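Local coordinates for protein ABC transporter (PDB 4G68) that probably captures xylan-derived oligosaccharides outside the cell and delivers them to an ABC importer, as an extracellular solute-binding protein, at residues 61-66 with 339-344; 96-101 with 333-338. All blocks are in the same frame, centred on the assembly; numbering follows the deposited sequence.

Contact 1 of 2, residues 61-66 with 339-344; sequences DQWNKE and AKYLAK
Tyr341 OH bonds to the backbone oxygen of Ile59, one turn before Trp63 on helix 52-66, and touches Gln62 CB at 3.7 Å. The setting is an α/β lobe of a periplasmic-binding-protein fold. Helix 52-66 makes the crossover between parallel strands 40-45 and 71-76, and helix 332-353 runs beside it, the segment axes 11.4 Å apart at 145°. Tyr341 spans that gap: with its CG anti to the backbone N (chi1 163°), the ring reaches across to the neighbouring helix. The Trp63 and Tyr341 side chains run antiparallel, and Trp63 CE3 sits above one face of the tyrosine ring near its border, 3.5 Å from Tyr341 CD2. The ring planes are inclined at 55°. Further along, Trp63 CB packs 3.6 Å from Tyr341 CE2. The indole is anchored by NE1, which bonds to Val70 O. A leucine in place of Tyr341 would probably leave the Ile59 carbonyl without its hydroxyl partner and open a gap beside Trp63 CB. Near the hydroxyl, Gln62 lies roughly perpendicular to the tyrosine, and its extended chain carries NE2 to Glu66 OE2 in a weak hydrogen bond of 2.7 Å. At the root of the tyrosine, Trp63 CZ3 rests 3.7 Å from Tyr341 CB.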
ATOM      1  N   ASP C  61     -23.037  -1.003  10.869  1.00 43.20           N
ATOM      2  CA  ASP C  61     -24.383  -0.709  11.412  1.00 40.92           C
ATOM      3  C   ASP C  61     -25.498  -1.103  10.415  1.00 41.15           C
ATOM      4  O   ASP C  61     -26.506  -1.743  10.799  1.00 35.82           O
ATOM      5  CB  ASP C  61     -24.510   0.753  11.878  1.00 44.69           C
ATOM      6  CG  ASP C  61     -23.593   1.086  13.056  1.00 45.14           C
ATOM      7  OD1 ASP C  61     -22.911   0.189  13.633  1.00 40.34           O
ATOM      8  OD2 ASP C  61     -23.540   2.277  13.388  1.00 43.15           O
ATOM      9  N   GLN C  62     -25.314  -0.763   9.135  1.00 34.25           N
ATOM     10  CA  GLN C  62     -26.324  -1.138   8.164  1.00 39.99           C
ATOM     11  C   GLN C  62     -26.446  -2.668   8.039  1.00 38.35           C
ATOM     12  O   GLN C  62     -27.554  -3.205   7.894  1.00 40.70           O
ATOM     13  CB  GLN C  62     -26.079  -0.511   6.802  1.00 42.17           C
ATOM     14  CG  GLN C  62     -27.309  -0.688   5.919  1.00 49.33           C
ATOM     15  CD  GLN C  62     -27.159  -0.133   4.519  1.00 56.76           C
ATOM     16  OE1 GLN C  62     -26.810   1.052   4.321  1.00 57.18           O
ATOM     17  NE2 GLN C  62     -27.450  -0.993   3.525  1.00 57.62           N
ATOM     18  N   TRP C  63     -25.314  -3.373   8.118  1.00 35.58           N
ATOM     19  CA  TRP C  63     -25.383  -4.832   8.138  1.00 37.82           C
ATOM     20  C   TRP C  63     -26.131  -5.332   9.346  1.00 37.60           C
ATOM     21  O   TRP C  63     -26.927  -6.276   9.241  1.00 42.41           O
ATOM     22  CB  TRP C  63     -24.010  -5.490   8.050  1.00 36.57           C
ATOM     23  CG  TRP C  63     -24.070  -6.983   8.333  1.00 38.07           C
ATOM     24  CD1 TRP C  63     -24.143  -7.614   9.583  1.00 37.02           C
ATOM     25  CD2 TRP C  63     -24.089  -8.083   7.345  1.00 35.37           C
ATOM     26  NE1 TRP C  63     -24.212  -8.985   9.439  1.00 38.04           N
ATOM     27  CE2 TRP C  63     -24.174  -9.333   8.124  1.00 36.39           C
ATOM     28  CE3 TRP C  63     -24.034  -8.155   5.957  1.00 36.12           C
ATOM     29  CZ2 TRP C  63     -24.208 -10.579   7.512  1.00 37.07           C
ATOM     30  CZ3 TRP C  63     -24.051  -9.423   5.348  1.00 36.89           C
ATOM     31  CH2 TRP C  63     -24.140 -10.603   6.108  1.00 39.38           C
ATOM     32  N   ASN C  64     -25.842  -4.738  10.496  1.00 34.67           N
ATOM     33  CA  ASN C  64     -26.407  -5.199  11.755  1.00 38.66           C
ATOM     34  C   ASN C  64     -27.935  -5.030  11.755  1.00 42.06           C
ATOM     35  O   ASN C  64     -28.674  -5.921  12.220  1.00 34.46           O
ATOM     36  CB  ASN C  64     -25.723  -4.508  12.933  1.00 34.19           C
ATOM     37  CG  ASN C  64     -24.428  -5.215  13.355  1.00 36.38           C
ATOM     38  OD1 ASN C  64     -24.106  -6.313  12.863  1.00 31.61           O
ATOM     39  ND2 ASN C  64     -23.689  -4.600  14.313  1.00 32.60           N
ATOM     40  N   LYS C  65     -28.386  -3.914  11.168  1.00 43.88           N
ATOM     41  CA  LYS C  65     -29.807  -3.624  10.988  1.00 47.35           C
ATOM     42  C   LYS C  65     -30.476  -4.629   9.994  1.00 41.77           C
ATOM     43  O   LYS C  65     -31.570  -5.184  10.216  1.00 32.80           O
ATOM     44  CB  LYS C  65     -29.958  -2.172  10.505  1.00 48.68           C
ATOM     45  CG  LYS C  65     -31.403  -1.747  10.316  1.00 55.96           C
ATOM     46  CD  LYS C  65     -31.504  -0.520   9.418  1.00 59.28           C
ATOM     47  CE  LYS C  65     -32.951  -0.046   9.356  1.00 60.29           C
ATOM     48  NZ  LYS C  65     -33.028   1.305   9.933  1.00 64.36           N
ATOM     49  N   GLU C  66     -29.832  -4.839   8.866  1.00 34.89           N
ATOM     50  CA  GLU C  66     -30.404  -5.740   7.905  1.00 37.57           C
ATOM     51  C   GLU C  66     -30.319  -7.239   8.322  1.00 38.80           C
ATOM     52  O   GLU C  66     -30.971  -8.088   7.730  1.00 39.02           O
ATOM     53  CB  GLU C  66     -29.803  -5.457   6.531  1.00 39.79           C
ATOM     54  CG  GLU C  66     -30.159  -4.038   6.085  1.00 44.94           C
ATOM     55  CD  GLU C  66     -29.302  -3.499   4.944  1.00 49.63           C
ATOM     56  OE1 GLU C  66     -28.401  -4.212   4.431  1.00 61.50           O
ATOM     57  OE2 GLU C  66     -29.534  -2.345   4.548  1.00 44.62           O
ATOM     58  N   ALA C 339     -18.472 -11.329   4.813  1.00 23.66           N
ATOM     59  CA  ALA C 339     -17.212 -10.903   4.183  1.00 24.62           C
ATOM     60  C   ALA C 339     -17.531 -10.364   2.774  1.00 24.60           C
ATOM     61  O   ALA C 339     -17.115  -9.226   2.441  1.00 26.75           O
ATOM     62  CB  ALA C 339     -16.185 -12.033   4.109  1.00 22.12           C
ATOM     63  N   LYS C 340     -18.290 -11.135   1.981  1.00 21.41           N
ATOM     64  CA  LYS C 340     -18.729 -10.645   0.653  1.00 22.80           C
ATOM     65  C   LYS C 340     -19.350  -9.253   0.640  1.00 23.32           C
ATOM     66  O   LYS C 340     -19.027  -8.414  -0.240  1.00 24.29           O
ATOM     67  CB  LYS C 340     -19.721 -11.600   0.047  1.00 25.16           C
ATOM     68  CG  LYS C 340     -19.069 -12.814  -0.533  1.00 25.09           C
ATOM     69  CD  LYS C 340     -20.097 -13.659  -1.267  1.00 23.88           C
ATOM     70  CE  LYS C 340     -19.919 -15.128  -1.010  1.00 23.71           C
ATOM     71  NZ  LYS C 340     -20.841 -15.936  -1.863  1.00 25.99           N
ATOM     72  N   TYR C 341     -20.239  -9.014   1.591  1.00 21.14           N
ATOM     73  CA  TYR C 341     -20.876  -7.679   1.772  1.00 26.91           C
ATOM     74  C   TYR C 341     -19.841  -6.640   2.247  1.00 24.29           C
ATOM     75  O   TYR C 341     -19.710  -5.589   1.687  1.00 27.33           O
ATOM     76  CB  TYR C 341     -22.086  -7.760   2.742  1.00 26.90           C
ATOM     77  CG  TYR C 341     -22.553  -6.433   3.303  1.00 29.60           C
ATOM     78  CD1 TYR C 341     -23.645  -5.769   2.727  1.00 32.19           C
ATOM     79  CD2 TYR C 341     -21.933  -5.856   4.437  1.00 28.17           C
ATOM     80  CE1 TYR C 341     -24.113  -4.559   3.237  1.00 32.41           C
ATOM     81  CE2 TYR C 341     -22.372  -4.634   4.937  1.00 33.99           C
ATOM     82  CZ  TYR C 341     -23.467  -3.999   4.340  1.00 33.93           C
ATOM     83  OH  TYR C 341     -23.965  -2.790   4.814  1.00 38.32           O
ATOM     84  N   LEU C 342     -19.096  -6.959   3.273  1.00 26.86           N
ATOM     85  CA  LEU C 342     -18.111  -6.012   3.792  1.00 23.37           C
ATOM     86  C   LEU C 342     -17.079  -5.594   2.736  1.00 25.21           C
ATOM     87  O   LEU C 342     -16.721  -4.405   2.659  1.00 26.08           O
ATOM     88  CB  LEU C 342     -17.379  -6.673   4.932  1.00 24.99           C
ATOM     89  CG  LEU C 342     -18.211  -6.840   6.197  1.00 24.38           C
ATOM     90  CD1 LEU C 342     -17.338  -7.591   7.197  1.00 24.78           C
ATOM     91  CD2 LEU C 342     -18.649  -5.428   6.702  1.00 19.01           C
ATOM     92  N   ALA C 343     -16.613  -6.558   1.939  1.00 23.98           N
ATOM     93  CA  ALA C 343     -15.633  -6.298   0.882  1.00 24.31           C
ATOM     94  C   ALA C 343     -16.148  -5.304  -0.158  1.00 24.82           C
ATOM     95  O   ALA C 343     -15.492  -4.278  -0.402  1.00 22.89           O
ATOM     96  CB  ALA C 343     -15.214  -7.593   0.221  1.00 25.73           C
ATOM     97  N   LYS C 344     -17.326  -5.595  -0.731  1.00 24.33           N
ATOM     98  CA  LYS C 344     -17.978  -4.654  -1.649  1.00 25.37           C
ATOM     99  C   LYS C 344     -18.142  -3.254  -1.045  1.00 24.19           C
ATOM    100  O   LYS C 344     -17.842  -2.261  -1.697  1.00 26.61           O
ATOM    101  CB  LYS C 344     -19.344  -5.200  -2.145  1.00 27.44           C
ATOM    102  CG  LYS C 344     -20.214  -4.168  -2.866  1.00 24.43           C
ATOM    103  CD  LYS C 344     -19.651  -3.702  -4.218  1.00 27.92           C
ATOM    104  CE  LYS C 344     -20.482  -2.566  -4.837  1.00 28.83           C
ATOM    105  NZ  LYS C 344     -19.945  -2.177  -6.190  1.00 21.59           N
TER

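Contact 2 of 2, residues 96-101 with 333-338; sequences PDIFQT and DEAVRA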
ATOM      1  N   PRO C  96     -10.268 -13.706  14.453  1.00 23.24           N
ATOM      2  CA  PRO C  96     -11.671 -13.385  14.308  1.00 24.57           C
ATOM      3  C   PRO C  96     -12.257 -14.155  13.161  1.00 23.59           C
ATOM      4  O   PRO C  96     -11.525 -14.764  12.406  1.00 24.64           O
ATOM      5  CB  PRO C  96     -11.656 -11.908  13.930  1.00 26.48           C
ATOM      6  CG  PRO C  96     -10.411 -11.778  13.098  1.00 24.54           C
ATOM      7  CD  PRO C  96      -9.409 -12.649  13.837  1.00 24.16           C
ATOM      8  N   ASP C  97     -13.579 -14.130  13.063  1.00 24.24           N
ATOM      9  CA  ASP C  97     -14.298 -14.778  11.966  1.00 26.43           C
ATOM     10  C   ASP C  97     -13.824 -14.196  10.652  1.00 26.50           C
ATOM     11  O   ASP C  97     -13.501 -14.950   9.715  1.00 23.52           O
ATOM     12  CB  ASP C  97     -15.806 -14.491  12.117  1.00 26.15           C
ATOM     13  CG  ASP C  97     -16.403 -15.147  13.333  1.00 29.65           C
ATOM     14  OD1 ASP C  97     -16.437 -16.418  13.365  1.00 32.63           O
ATOM     15  OD2 ASP C  97     -16.787 -14.398  14.264  1.00 26.45           O
ATOM     16  N   ILE C  98     -13.758 -12.847  10.607  1.00 23.47           N
ATOM     17  CA  ILE C  98     -13.329 -12.121   9.406  1.00 21.99           C
ATOM     18  C   ILE C  98     -12.201 -11.159   9.729  1.00 19.78           C
ATOM     19  O   ILE C  98     -12.269 -10.439  10.721  1.00 22.63           O
ATOM     20  CB  ILE C  98     -14.460 -11.273   8.779  1.00 21.03           C
ATOM     21  CG1 ILE C  98     -15.724 -12.101   8.557  1.00 20.90           C
ATOM     22  CG2 ILE C  98     -14.005 -10.738   7.435  1.00 22.35           C
ATOM     23  CD1 ILE C  98     -16.984 -11.293   8.481  1.00 21.31           C
ATOM     24  N   PHE C  99     -11.170 -11.171   8.911  1.00 21.56           N
ATOM     25  CA  PHE C  99     -10.035 -10.285   9.110  1.00 22.44           C
ATOM     26  C   PHE C  99      -9.512  -9.686   7.817  1.00 25.19           C
ATOM     27  O   PHE C  99      -9.349 -10.404   6.821  1.00 24.71           O
ATOM     28  CB  PHE C  99      -8.900 -10.981   9.911  1.00 23.54           C
ATOM     29  CG  PHE C  99      -8.221 -12.136   9.200  1.00 26.13           C
ATOM     30  CD1 PHE C  99      -7.042 -11.946   8.432  1.00 27.41           C
ATOM     31  CD2 PHE C  99      -8.713 -13.422   9.347  1.00 27.39           C
ATOM     32  CE1 PHE C  99      -6.420 -13.021   7.803  1.00 29.26           C
ATOM     33  CE2 PHE C  99      -8.096 -14.494   8.731  1.00 29.16           C
ATOM     34  CZ  PHE C  99      -6.937 -14.299   7.973  1.00 30.25           C
ATOM     35  N   GLN C 100      -9.204  -8.382   7.867  1.00 23.23           N
ATOM     36  CA  GLN C 100      -8.534  -7.700   6.766  1.00 23.13           C
ATOM     37  C   GLN C 100      -7.127  -8.251   6.607  1.00 23.84           C
ATOM     38  O   GLN C 100      -6.502  -8.613   7.597  1.00 23.89           O
ATOM     39  CB  GLN C 100      -8.453  -6.200   7.083  1.00 23.11           C
ATOM     40  CG  GLN C 100      -7.745  -5.336   6.014  1.00 23.64           C
ATOM     41  CD  GLN C 100      -7.878  -3.815   6.292  1.00 24.69           C
ATOM     42  OE1 GLN C 100      -8.412  -3.424   7.315  1.00 22.46           O
ATOM     43  NE2 GLN C 100      -7.359  -2.969   5.387  1.00 23.38           N
ATOM     44  N   THR C 101      -6.639  -8.373   5.374  1.00 23.30           N
ATOM     45  CA  THR C 101      -5.247  -8.835   5.185  1.00 21.03           C
ATOM     46  C   THR C 101      -4.651  -8.226   3.897  1.00 21.91           C
ATOM     47  O   THR C 101      -5.338  -7.435   3.197  1.00 20.70           O
ATOM     48  CB  THR C 101      -5.162 -10.365   5.172  1.00 20.23           C
ATOM     49  OG1 THR C 101      -3.830 -10.800   5.468  1.00 19.93           O
ATOM     50  CG2 THR C 101      -5.624 -10.908   3.814  1.00 21.79           C
ATOM     51  N   ASP C 333     -20.587 -20.317   6.871  1.00 28.66           N
ATOM     52  CA  ASP C 333     -21.517 -19.845   5.840  1.00 29.82           C
ATOM     53  C   ASP C 333     -21.845 -18.334   6.093  1.00 29.25           C
ATOM     54  O   ASP C 333     -21.851 -17.508   5.177  1.00 27.54           O
ATOM     55  CB  ASP C 333     -22.817 -20.698   5.824  1.00 31.20           C
ATOM     56  CG  ASP C 333     -22.689 -22.072   5.050  1.00 33.00           C
ATOM     57  OD1 ASP C 333     -21.554 -22.434   4.630  1.00 30.86           O
ATOM     58  OD2 ASP C 333     -23.776 -22.791   4.850  1.00 31.24           O
ATOM     59  N   GLU C 334     -22.104 -17.982   7.344  1.00 29.96           N
ATOM     60  CA  GLU C 334     -22.493 -16.597   7.701  1.00 32.05           C
ATOM     61  C   GLU C 334     -21.311 -15.620   7.552  1.00 33.09           C
ATOM     62  O   GLU C 334     -21.485 -14.491   7.037  1.00 27.09           O
ATOM     63  CB  GLU C 334     -23.047 -16.570   9.131  1.00 32.58           C
ATOM     64  CG  GLU C 334     -24.285 -17.480   9.280  1.00 34.61           C
ATOM     65  CD  GLU C 334     -24.016 -18.986   9.627  1.00 35.91           C
ATOM     66  OE1 GLU C 334     -22.882 -19.515   9.636  1.00 23.56           O
ATOM     67  OE2 GLU C 334     -25.021 -19.685   9.908  1.00 43.29           O
ATOM     68  N   ALA C 335     -20.132 -16.066   8.006  1.00 28.37           N
ATOM     69  CA  ALA C 335     -18.873 -15.306   7.863  1.00 29.42           C
ATOM     70  C   ALA C 335     -18.465 -14.971   6.408  1.00 27.92           C
ATOM     71  O   ALA C 335     -17.985 -13.838   6.127  1.00 25.57           O
ATOM     72  CB  ALA C 335     -17.732 -16.014   8.584  1.00 30.88           C
ATOM     73  N   VAL C 336     -18.655 -15.924   5.487  1.00 25.33           N
ATOM     74  CA  VAL C 336     -18.407 -15.668   4.046  1.00 24.62           C
ATOM     75  C   VAL C 336     -19.450 -14.675   3.509  1.00 26.39           C
ATOM     76  O   VAL C 336     -19.088 -13.812   2.711  1.00 22.57           O
ATOM     77  CB  VAL C 336     -18.407 -16.981   3.197  1.00 24.67           C
ATOM     78  CG1 VAL C 336     -18.229 -16.679   1.689  1.00 26.27           C
ATOM     79  CG2 VAL C 336     -17.295 -17.906   3.640  1.00 25.86           C
ATOM     80  N   ARG C 337     -20.722 -14.767   3.968  1.00 23.81           N
ATOM     81  CA  ARG C 337     -21.762 -13.888   3.444  1.00 27.88           C
ATOM     82  C   ARG C 337     -21.480 -12.452   3.826  1.00 31.75           C
ATOM     83  O   ARG C 337     -21.504 -11.532   2.954  1.00 32.44           O
ATOM     84  CB  ARG C 337     -23.181 -14.281   3.873  1.00 29.49           C
ATOM     85  CG  ARG C 337     -24.268 -13.471   3.163  1.00 29.70           C
ATOM     86  CD  ARG C 337     -25.662 -14.077   3.368  1.00 33.97           C
ATOM     87  NE  ARG C 337     -25.997 -14.123   4.790  1.00 36.39           N
ATOM     88  CZ  ARG C 337     -26.699 -13.192   5.430  1.00 35.33           C
ATOM     89  NH1 ARG C 337     -27.156 -12.139   4.761  1.00 34.34           N
ATOM     90  NH2 ARG C 337     -26.945 -13.335   6.720  1.00 32.63           N
ATOM     91  N   ALA C 338     -21.195 -12.269   5.115  1.00 25.94           N
ATOM     92  CA  ALA C 338     -20.745 -10.995   5.604  1.00 24.59           C
ATOM     93  C   ALA C 338     -19.509 -10.486   4.938  1.00 25.21           C
ATOM     94  O   ALA C 338     -19.457  -9.315   4.627  1.00 26.67           O
ATOM     95  CB  ALA C 338     -20.524 -11.058   7.111  1.00 25.68           C
TER
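Ile98 and Ala335 meet where strand 98-102 starts beneath helix 332-353, a helix packed on the sheet of this solute-binding-protein lobe. The strand lies between parallel strand 40-45 and antiparallel strand 317-325, and the helix follows 317-325 in the chain, so it packs back over the sheet it has just left. Apolar contacts carry the interface. Ala335 and Ala338, one turn apart, turn their methyls to the strand, and these short side chains let the helix backbone come near: Asp97 CA and Ala335 CA are 6.2 Å apart. Ile98 packs against them with its longer branch. With CG1 anti to the carbonyl carbon (chi1 -51°), that branch runs toward the helix and brings CD1 to 3.8 Å from Ala338 CB, while CG1 lies 4.4 Å from Ala335 CB. Asp97 adds only its methylene, CB standing 4.3 Å from Ala335 CB. Phe99, next along the strand, packs instead on Tyr82, Ile86 and Ile90 of helix 79-91, so consecutive strand residues serve different helical layers.

Polar bonds fasten the strand entrance to its surroundings rather than to the helix segment. The buried Asp97 carboxylate is divided between two donors, OD1 being bonded to Ser329 OG in the loop leading into helix 332-353 and OD2 to the backbone N of Thr42. That double grip limits rotation of the group and ties the strand start to both the pre-helix loop and strand 40-45. Backbone and side chain also meet in van der Waals contact: Ala335 O is touched by two carbons of the isoleucine branch, Ile98 CG1 at 3.7 Å and Ile98 CD1 at 3.6 Å.

Contacts 1 and 2 occupy successive turns of helix 332-353: Ala335 and Ala338 meet strand 98-102, and Tyr341, a turn later, meets helix 52-66. Their centres are about 11 Å apart, and they merge into continuous packing. The indole of contact 1 reaches into contact 2, with Trp63 CH2 lying 3.5 Å from Ala338 CA and 3.6 Å from Arg337 NH1. Leu342 CD1 in turn sits 3.9 Å from Ile98 CD1, so the isoleucine is shared along the helix. In sequence, contact 2 is nested within the loop closed by contact 1. Together they join helix 332-353 to elements from the start of the chain in the same lobe.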